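PDB 6BRM: putative metal-dependent isothiocyanate hydrolase SaxA from Pectobacterium carotovorum, which probably hydrolyses isothiocyanates, toxic defence compounds of plants, at a two-zinc site of the metallo-beta-lactamase type. Local coordinates for residues I6-L11 with A219-S224; G126-N131 with A162-W167; Y189-L194 with H227-R232. All blocks are in the same frame, centred on the assembly; numbering follows the deposited sequence.

Interaction 1: I6-L11 with A219-S224; sequences IRNATL and ASHMES. With ZN (zinc ion), chain M.
The tight turn joining strands 2-7 and 10-15 meets the loop that carries a zinc ligand where Asn8 lies beside His221, in a buried place where elements of the two sheets meet. Arg7 to Thr10 form a type II' turn, continued at its base by a classic beta bulge in which Ile6 and Arg7 both face Thr10. The carbonyl of Asn8 reaches across to the other loop: its O takes a weak bond from His221 N, 3.2 Å long with an N-H...O angle of 148°, and Ser220 OG comes to 2.8 Å from the same Asn8 O. Gln5 ties these two groups together, since its amide bonds both Asn8 O and Ser220 OG.

The side chains of Asn8 and His221 run alongside each other, their amide and ring planes 61° apart. Asn8 OD1 sits over one ring face, 3.1 Å from His221 ND1 but badly angled for a hydrogen bond, while Asn8 ND2 bonds the backbone O of Asp71. Ala9 CB adds a contact of 3.8 Å to His221 CD2, and Ser224 CB packs on Asn8 CB at 3.6 Å. His221 reaches a zinc ion with NE2 at 2.2 Å, its CG turned away from the backbone N (chi1 -158°), and Asp71, His72, Asp164 and two waters complete the coordination. A second-shell turn from one sheet that buttresses a metal ligand following a strand of the other is in keeping with the metallo-beta-lactamase fold.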
loop_
_atom_site.group_PDB
_atom_site.type_symbol
_atom_site.label_atom_id
_atom_site.label_comp_id
_atom_site.label_asym_id
_atom_site.label_seq_id
_atom_site.Cartn_x
_atom_site.Cartn_y
_atom_site.Cartn_z
ATOM N N ILE B 6 3.782 -15.824 -22.828
ATOM C CA ILE B 6 4.416 -17.150 -22.865
ATOM C C ILE B 6 3.488 -18.139 -22.149
ATOM O O ILE B 6 2.747 -18.859 -22.813
ATOM C CB ILE B 6 5.853 -17.126 -22.277
ATOM C CG1 ILE B 6 6.768 -16.206 -23.103
ATOM C CG2 ILE B 6 6.440 -18.532 -22.189
ATOM C CD1 ILE B 6 7.159 -16.725 -24.476
ATOM N N ARG B 7 3.514 -18.156 -20.812
ATOM C CA ARG B 7 2.581 -18.956 -20.002
ATOM C C ARG B 7 2.610 -18.475 -18.546
ATOM O O ARG B 7 3.684 -18.224 -17.998
ATOM C CB ARG B 7 2.889 -20.463 -20.095
ATOM C CG ARG B 7 4.265 -20.887 -19.586
ATOM C CD ARG B 7 4.213 -21.636 -18.256
ATOM N NE ARG B 7 4.169 -23.091 -18.446
ATOM C CZ ARG B 7 5.226 -23.883 -18.659
ATOM N NH1 ARG B 7 6.465 -23.396 -18.722
ATOM N NH2 ARG B 7 5.043 -25.194 -18.815
ATOM N N ASN B 8 1.428 -18.350 -17.940
ATOM C CA ASN B 8 1.248 -17.722 -16.620
ATOM C C ASN B 8 1.674 -16.238 -16.697
ATOM O O ASN B 8 1.229 -15.544 -17.614
ATOM C CB ASN B 8 1.953 -18.535 -15.512
ATOM C CG ASN B 8 1.376 -18.276 -14.124
ATOM O OD1 ASN B 8 0.158 -18.292 -13.924
ATOM N ND2 ASN B 8 2.254 -18.040 -13.157
ATOM N N ALA B 9 2.502 -15.746 -15.769
ATOM C CA ALA B 9 2.988 -14.362 -15.795
ATOM C C ALA B 9 4.292 -14.216 -16.583
ATOM O O ALA B 9 4.836 -13.110 -16.676
ATOM C CB ALA B 9 3.176 -13.849 -14.376
ATOM N N THR B 10 4.798 -15.323 -17.132
ATOM C CA THR B 10 5.979 -15.293 -17.983
ATOM C C THR B 10 5.642 -14.610 -19.310
ATOM O O THR B 10 4.607 -14.894 -19.924
ATOM C CB THR B 10 6.525 -16.709 -18.239
ATOM O OG1 THR B 10 6.624 -17.411 -16.993
ATOM C CG2 THR B 10 7.897 -16.664 -18.904
ATOM N N LEU B 11 6.510 -13.688 -19.720
ATOM C CA LEU B 11 6.338 -12.945 -20.965
ATOM C C LEU B 11 7.645 -12.289 -21.387
ATOM O O LEU B 11 8.489 -11.982 -20.539
ATOM C CB LEU B 11 5.226 -11.898 -20.823
ATOM C CG LEU B 11 5.137 -11.054 -19.542
ATOM C CD1 LEU B 11 5.947 -9.773 -19.660
ATOM C CD2 LEU B 11 3.686 -10.725 -19.222
ATOM N N ALA B 219 -4.885 -9.553 -20.265
ATOM C CA ALA B 219 -5.057 -10.572 -19.230
ATOM C C ALA B 219 -3.905 -11.574 -19.269
ATOM O O ALA B 219 -3.382 -11.890 -20.342
ATOM C CB ALA B 219 -6.388 -11.285 -19.406
ATOM N N SER B 220 -3.518 -12.066 -18.092
ATOM C CA SER B 220 -2.372 -12.966 -17.940
ATOM C C SER B 220 -2.461 -13.700 -16.603
ATOM O O SER B 220 -3.371 -13.443 -15.815
ATOM C CB SER B 220 -1.062 -12.170 -18.032
ATOM O OG SER B 220 0.084 -13.006 -17.920
ATOM N N HIS B 221 -1.523 -14.617 -16.367
ATOM C CA HIS B 221 -1.438 -15.387 -15.116
ATOM C C HIS B 221 -2.650 -16.324 -14.930
ATOM O O HIS B 221 -3.203 -16.413 -13.832
ATOM C CB HIS B 221 -1.260 -14.429 -13.915
ATOM C CG HIS B 221 -0.661 -15.062 -12.692
ATOM N ND1 HIS B 221 -1.198 -16.175 -12.084
ATOM C CD2 HIS B 221 0.405 -14.703 -11.937
ATOM C CE1 HIS B 221 -0.470 -16.491 -11.026
ATOM N NE2 HIS B 221 0.505 -15.607 -10.907
ATOM N N MET B 222 -3.051 -17.024 -15.995
ATOM C CA MET B 222 -4.145 -18.016 -15.908
ATOM C C MET B 222 -4.002 -19.200 -16.876
ATOM O O MET B 222 -3.344 -19.089 -17.910
ATOM C CB MET B 222 -5.508 -17.335 -16.085
ATOM C CG MET B 222 -5.676 -16.522 -17.355
ATOM S SD MET B 222 -7.207 -15.561 -17.336
ATOM C CE MET B 222 -6.952 -14.546 -18.785
ATOM N N GLU B 223 -4.629 -20.325 -16.512
ATOM C CA GLU B 223 -4.558 -21.605 -17.253
ATOM C C GLU B 223 -3.125 -22.132 -17.372
ATOM O O GLU B 223 -2.647 -22.454 -18.466
ATOM C CB GLU B 223 -5.216 -21.491 -18.634
ATOM C CG GLU B 223 -6.660 -21.018 -18.592
ATOM C CD GLU B 223 -7.352 -21.128 -19.937
ATOM O OE1 GLU B 223 -6.685 -20.985 -20.982
ATOM O OE2 GLU B 223 -8.577 -21.347 -19.949
ATOM N N SER B 224 -2.457 -22.208 -16.223
ATOM C CA SER B 224 -1.038 -22.586 -16.140
ATOM C C SER B 224 -0.708 -23.324 -14.846
ATOM O O SER B 224 0.026 -24.312 -14.876
ATOM C CB SER B 224 -0.151 -21.352 -16.255
ATOM O OG SER B 224 -0.447 -20.611 -17.424
HETATM ZN ZN ZN M . 1.708 -15.789 -9.054
HETATM O O HOH W 1 2.682 -16.612 -7.254
HETATM O O HOH W 2 -0.115 -16.402 -7.984
#

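Interaction 2: G126-N131 with A162-W167; sequences GQHGSN and AGDTVW. With ZN (zinc ion), chain L; ZN (zinc ion), chain M.
Asp164, which follows the end of strand 159-163, lies alongside His128 with its carboxylate nearly perpendicular to the imidazole, the planes 80° apart. Its CB makes a CH-pi contact over one ring face, 3.5 Å from the centroid of His128. CG stands beside the Asp164 backbone N (chi1 -79°), and from there OD2 bridges both zinc ions at 2.2 Å each. His128 NE2 binds one of them, also at 2.2 Å, so OD2 and NE2 are neighbours through a shared metal and not through a hydrogen bond. Second-shell bonds steady both groups: Asn186 holds Asp164 OD1, and the carbonyl of Ile198 holds His128 ND1.

At Thr165 the hydroxyl works twice. OG1 receives Gln127 N at 2.8 Å in a nearly straight bond (167°) and gives its proton to Val166 O at 2.7 Å. Val166 N donates to Gln127 O at 2.8 Å, while its CG2 rests against the carbonyl of Gly129. Beyond this the loop meets the second subunit, whose Lys169 backbone N bonds Gln127 OE1 and whose Tyr134 carbonyl receives Trp167 NE1. Two loops joined by one backbone bond and one backbone-to-hydroxyl bond thus contribute a histidine and a bridging aspartate to the dinuclear zinc site, completed by His67 and His69 on one metal and Asp71, His72 and His221 on the other, characteristic of metallo-beta-lactamase-type hydrolases.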
loop_
_atom_site.group_PDB
_atom_site.type_symbol
_atom_site.label_atom_id
_atom_site.label_comp_id
_atom_site.label_asym_id
_atom_site.label_seq_id
_atom_site.Cartn_x
_atom_site.Cartn_y
_atom_site.Cartn_z
ATOM N N GLY B 126 2.514 -3.430 -4.546
ATOM C CA GLY B 126 1.214 -4.103 -4.592
ATOM C C GLY B 126 0.919 -4.751 -3.254
ATOM O O GLY B 126 1.679 -4.585 -2.298
ATOM N N GLN B 127 -0.199 -5.468 -3.179
ATOM C CA GLN B 127 -0.510 -6.308 -2.030
ATOM C C GLN B 127 -0.963 -7.686 -2.512
ATOM O O GLN B 127 -2.026 -7.817 -3.117
ATOM C CB GLN B 127 -1.579 -5.649 -1.158
ATOM C CG GLN B 127 -1.641 -6.211 0.254
ATOM C CD GLN B 127 -2.418 -5.324 1.204
ATOM O OE1 GLN B 127 -1.835 -4.544 1.959
ATOM N NE2 GLN B 127 -3.741 -5.434 1.167
ATOM N N HIS B 128 -0.155 -8.706 -2.222
ATOM C CA HIS B 128 -0.377 -10.078 -2.692
ATOM C C HIS B 128 -1.314 -10.813 -1.723
ATOM O O HIS B 128 -0.946 -11.827 -1.127
ATOM C CB HIS B 128 0.981 -10.796 -2.817
ATOM C CG HIS B 128 0.979 -11.980 -3.734
ATOM N ND1 HIS B 128 -0.171 -12.649 -4.100
ATOM C CD2 HIS B 128 2.001 -12.633 -4.338
ATOM C CE1 HIS B 128 0.145 -13.653 -4.901
ATOM N NE2 HIS B 128 1.455 -13.671 -5.054
ATOM N N GLY B 129 -2.536 -10.306 -1.585
ATOM C CA GLY B 129 -3.480 -10.809 -0.584
ATOM C C GLY B 129 -4.406 -9.734 -0.061
ATOM O O GLY B 129 -4.194 -8.547 -0.304
ATOM N N SER B 130 -5.436 -10.165 0.662
ATOM C CA SER B 130 -6.384 -9.258 1.316
ATOM C C SER B 130 -5.761 -8.589 2.540
ATOM O O SER B 130 -4.718 -9.021 3.025
ATOM C CB SER B 130 -7.629 -10.029 1.754
ATOM O OG SER B 130 -7.284 -11.027 2.703
ATOM N N ASN B 131 -6.421 -7.550 3.041
ATOM C CA ASN B 131 -6.005 -6.860 4.273
ATOM C C ASN B 131 -5.919 -7.797 5.478
ATOM O O ASN B 131 -5.014 -7.662 6.304
ATOM C CB ASN B 131 -6.971 -5.710 4.600
ATOM C CG ASN B 131 -6.812 -4.523 3.668
ATOM O OD1 ASN B 131 -6.037 -4.563 2.715
ATOM N ND2 ASN B 131 -7.548 -3.456 3.944
ATOM N N ALA B 162 1.167 -4.965 -13.662
ATOM C CA ALA B 162 0.726 -4.828 -12.270
ATOM C C ALA B 162 1.269 -5.928 -11.355
ATOM O O ALA B 162 1.588 -5.665 -10.188
ATOM C CB ALA B 162 -0.790 -4.791 -12.198
ATOM N N GLY B 163 1.362 -7.152 -11.883
ATOM C CA GLY B 163 1.930 -8.280 -11.147
ATOM C C GLY B 163 0.969 -8.864 -10.132
ATOM O O GLY B 163 -0.246 -8.635 -10.204
ATOM N N ASP B 164 1.522 -9.622 -9.187
ATOM C CA ASP B 164 0.731 -10.327 -8.178
ATOM C C ASP B 164 0.282 -9.387 -7.062
ATOM O O ASP B 164 0.898 -9.319 -5.998
ATOM C CB ASP B 164 1.513 -11.515 -7.594
ATOM C CG ASP B 164 1.516 -12.740 -8.506
ATOM O OD1 ASP B 164 1.224 -12.593 -9.712
ATOM O OD2 ASP B 164 1.800 -13.856 -7.997
ATOM N N THR B 165 -0.805 -8.669 -7.331
ATOM C CA THR B 165 -1.457 -7.804 -6.347
ATOM C C THR B 165 -2.975 -7.921 -6.490
ATOM O O THR B 165 -3.462 -8.142 -7.591
ATOM C CB THR B 165 -1.029 -6.320 -6.516
ATOM O OG1 THR B 165 -1.709 -5.503 -5.551
ATOM C CG2 THR B 165 -1.325 -5.784 -7.922
ATOM N N VAL B 166 -3.707 -7.798 -5.380
ATOM C CA VAL B 166 -5.156 -7.552 -5.430
ATOM C C VAL B 166 -5.382 -6.035 -5.469
ATOM O O VAL B 166 -4.418 -5.252 -5.441
ATOM C CB VAL B 166 -5.934 -8.207 -4.250
ATOM C CG1 VAL B 166 -5.570 -9.680 -4.116
ATOM C CG2 VAL B 166 -5.721 -7.469 -2.928
ATOM N N TRP B 167 -6.645 -5.623 -5.547
ATOM C CA TRP B 167 -6.984 -4.200 -5.571
ATOM C C TRP B 167 -6.664 -3.524 -4.227
ATOM O O TRP B 167 -7.347 -3.751 -3.223
ATOM C CB TRP B 167 -8.459 -3.994 -5.936
ATOM C CG TRP B 167 -8.807 -2.569 -6.238
ATOM C CD1 TRP B 167 -8.965 -1.551 -5.339
ATOM C CD2 TRP B 167 -9.053 -2.001 -7.531
ATOM N NE1 TRP B 167 -9.287 -0.386 -5.993
ATOM C CE2 TRP B 167 -9.346 -0.632 -7.339
ATOM C CE3 TRP B 167 -9.049 -2.514 -8.833
ATOM C CZ2 TRP B 167 -9.642 0.230 -8.399
ATOM C CZ3 TRP B 167 -9.333 -1.656 -9.889
ATOM C CH2 TRP B 167 -9.628 -0.296 -9.665
HETATM ZN ZN ZN L . 2.968 -14.668 -6.294
HETATM ZN ZN ZN M . 1.708 -15.789 -9.054
HETATM O O HOH W 1 2.682 -16.612 -7.254
HETATM O O HOH W 2 -0.115 -16.402 -7.984
#

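Interaction 3: Y189-L194 with H227-R232; sequences YAVNDL and HCLLTR
Leu229 N gives a weak hydrogen bond to Tyr189 O, 3.4 Å long, and small apolar contacts gather around this weak link between two loops. On one flank Tyr189 CB meets Leu230 CB at 3.8 Å; the tyrosine ring turns off from the contact, so that only the root of this side chain does the touching. On another, the side chains of Val191 and Leu229 cross obliquely and join through Val191 CG1 and Leu229 CD1, 3.7 Å apart. The valine torsion (chi1 74°) sets CG1 between its backbone N and carbonyl carbon, from where it reaches the leucine. Ala190 contributes by its backbone, a CA-H...O contact of 3.4 Å from its CA to His227 O, and by its methyl, CB lying 4.4 Å from Cys228 SG.

Further out, a backbone bond from Leu230 to Gly188, one residue before Tyr189, ties the same loops a second time. Backbone bonds also join Tyr189 to Met200 and Ala190 to Ile198, while Pro197, on strand 196-197, touches Tyr189 and Val191, the latter on the partner strand 191-192. Thr231 occupies the N-cap position of helix 232-241 without a capping bond of its own, and Arg232, in the first turn, forms a salt bridge with Asp253. Inward, the side chain of Cys228 comes within about 6 Å of a bound zinc ion. Half-exposed packing of this sort, in which the loops after two neighbouring parallel strands, 182-186 and 216-220, meet, belongs to the loop-built rim around the metal site of a metallo-beta-lactamase fold.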
loop_
_atom_site.group_PDB
_atom_site.type_symbol
_atom_site.label_atom_id
_atom_site.label_comp_id
_atom_site.label_asym_id
_atom_site.label_seq_id
_atom_site.Cartn_x
_atom_site.Cartn_y
_atom_site.Cartn_z
ATOM N N TYR B 189 -7.218 -15.331 -10.484
ATOM C CA TYR B 189 -8.216 -15.527 -9.428
ATOM C C TYR B 189 -7.894 -16.753 -8.560
ATOM O O TYR B 189 -8.765 -17.577 -8.262
ATOM C CB TYR B 189 -9.639 -15.582 -10.011
ATOM C CG TYR B 189 -10.725 -15.219 -9.014
ATOM C CD1 TYR B 189 -10.803 -13.930 -8.476
ATOM C CD2 TYR B 189 -11.680 -16.156 -8.608
ATOM C CE1 TYR B 189 -11.795 -13.588 -7.564
ATOM C CE2 TYR B 189 -12.678 -15.822 -7.698
ATOM C CZ TYR B 189 -12.732 -14.538 -7.179
ATOM O OH TYR B 189 -13.714 -14.201 -6.276
ATOM N N ALA B 190 -6.624 -16.870 -8.180
ATOM C CA ALA B 190 -6.215 -17.786 -7.125
ATOM C C ALA B 190 -6.801 -17.266 -5.822
ATOM O O ALA B 190 -6.762 -16.063 -5.559
ATOM C CB ALA B 190 -4.699 -17.872 -7.037
ATOM N N VAL B 191 -7.356 -18.173 -5.022
ATOM C CA VAL B 191 -8.086 -17.801 -3.815
ATOM C C VAL B 191 -7.537 -18.569 -2.613
ATOM O O VAL B 191 -7.261 -19.767 -2.708
ATOM C CB VAL B 191 -9.612 -18.013 -4.012
ATOM C CG1 VAL B 191 -9.997 -19.491 -3.981
ATOM C CG2 VAL B 191 -10.412 -17.221 -2.987
ATOM N N ASN B 192 -7.342 -17.863 -1.501
ATOM C CA ASN B 192 -6.978 -18.491 -0.232
ATOM C C ASN B 192 -8.248 -19.068 0.388
ATOM O O ASN B 192 -9.335 -18.519 0.197
ATOM C CB ASN B 192 -6.336 -17.470 0.710
ATOM C CG ASN B 192 -5.833 -18.095 1.997
ATOM O OD1 ASN B 192 -6.437 -17.923 3.055
ATOM N ND2 ASN B 192 -4.736 -18.839 1.910
ATOM N N ASP B 193 -8.102 -20.165 1.132
ATOM C CA ASP B 193 -9.244 -20.905 1.691
ATOM C C ASP B 193 -10.128 -20.045 2.592
ATOM O O ASP B 193 -11.351 -20.073 2.462
ATOM C CB ASP B 193 -8.759 -22.137 2.471
ATOM C CG ASP B 193 -9.886 -23.087 2.833
ATOM O OD1 ASP B 193 -10.618 -23.520 1.916
ATOM O OD2 ASP B 193 -10.025 -23.416 4.031
ATOM N N LEU B 194 -9.502 -19.276 3.483
ATOM C CA LEU B 194 -10.229 -18.455 4.464
ATOM C C LEU B 194 -10.093 -16.936 4.278
ATOM O O LEU B 194 -11.017 -16.204 4.633
ATOM C CB LEU B 194 -9.845 -18.852 5.897
ATOM C CG LEU B 194 -8.371 -18.840 6.315
ATOM C CD1 LEU B 194 -8.238 -18.403 7.768
ATOM C CD2 LEU B 194 -7.710 -20.199 6.111
ATOM N N HIS B 227 -4.286 -23.730 -9.275
ATOM C CA HIS B 227 -4.845 -22.895 -8.205
ATOM C C HIS B 227 -5.526 -21.622 -8.727
ATOM O O HIS B 227 -6.391 -21.066 -8.051
ATOM C CB HIS B 227 -3.761 -22.547 -7.184
ATOM C CG HIS B 227 -3.044 -23.746 -6.646
ATOM N ND1 HIS B 227 -3.589 -24.572 -5.688
ATOM C CD2 HIS B 227 -1.835 -24.273 -6.952
ATOM C CE1 HIS B 227 -2.741 -25.547 -5.415
ATOM N NE2 HIS B 227 -1.669 -25.391 -6.171
ATOM N N CYS B 228 -5.135 -21.173 -9.921
ATOM C CA CYS B 228 -5.796 -20.056 -10.603
ATOM C C CYS B 228 -7.135 -20.518 -11.193
ATOM O O CYS B 228 -7.161 -21.241 -12.192
ATOM C CB CYS B 228 -4.887 -19.494 -11.706
ATOM S SG CYS B 228 -3.271 -18.918 -11.115
ATOM N N LEU B 229 -8.235 -20.076 -10.580
ATOM C CA LEU B 229 -9.586 -20.577 -10.890
ATOM C C LEU B 229 -10.326 -19.879 -12.043
ATOM O O LEU B 229 -11.425 -20.307 -12.404
ATOM C CB LEU B 229 -10.465 -20.515 -9.633
ATOM C CG LEU B 229 -9.964 -21.277 -8.403
ATOM C CD1 LEU B 229 -10.856 -20.988 -7.206
ATOM C CD2 LEU B 229 -9.894 -22.773 -8.671
ATOM N N LEU B 230 -9.742 -18.825 -12.615
ATOM C CA LEU B 230 -10.381 -18.073 -13.704
ATOM C C LEU B 230 -9.983 -18.691 -15.047
ATOM O O LEU B 230 -8.807 -18.975 -15.275
ATOM C CB LEU B 230 -9.966 -16.594 -13.650
ATOM C CG LEU B 230 -10.993 -15.527 -14.048
ATOM C CD1 LEU B 230 -10.342 -14.149 -14.033
ATOM C CD2 LEU B 230 -11.615 -15.800 -15.406
ATOM N N THR B 231 -10.964 -18.893 -15.925
ATOM C CA THR B 231 -10.752 -19.469 -17.255
ATOM C C THR B 231 -10.802 -18.376 -18.332
ATOM O O THR B 231 -11.565 -17.420 -18.208
ATOM C CB THR B 231 -11.833 -20.536 -17.555
ATOM O OG1 THR B 231 -12.043 -21.347 -16.392
ATOM C CG2 THR B 231 -11.427 -21.444 -18.713
ATOM N N ARG B 232 -9.972 -18.526 -19.370
ATOM C CA ARG B 232 -10.025 -17.703 -20.604
ATOM C C ARG B 232 -11.458 -17.423 -21.061
ATOM O O ARG B 232 -11.836 -16.267 -21.277
ATOM C CB ARG B 232 -9.273 -18.397 -21.764
ATOM C CG ARG B 232 -8.061 -17.659 -22.332
ATOM C CD ARG B 232 -6.852 -17.622 -21.402
ATOM N NE ARG B 232 -5.614 -18.042 -22.077
ATOM C CZ ARG B 232 -4.368 -17.726 -21.703
ATOM N NH1 ARG B 232 -3.336 -18.183 -22.413
ATOM N NH2 ARG B 232 -4.127 -16.957 -20.641
#

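How the interactions relate
Interactions 1 and 2 are buried and share a zinc ion with its two waters, meeting directly where His221 CD2 lies 3.2 Å from Asp164 OD1. Both draw on the sheet containing strands 159-163 and 216-220, but interaction 1 ties it to the other sheet, whereas interaction 2 faces the subunit interface. Interaction 3 is nearer the surface, and its mainly apolar packing contrasts with the metal bonds and polar second shell of the others. It still adjoins interaction 1: Glu223 OE1 makes a salt bridge of 3.3 Å with Arg232 NE, and Cys228 SG packs on His221. No direct touch connects interactions 2 and 3, whose nearest atoms are about 7 Å apart.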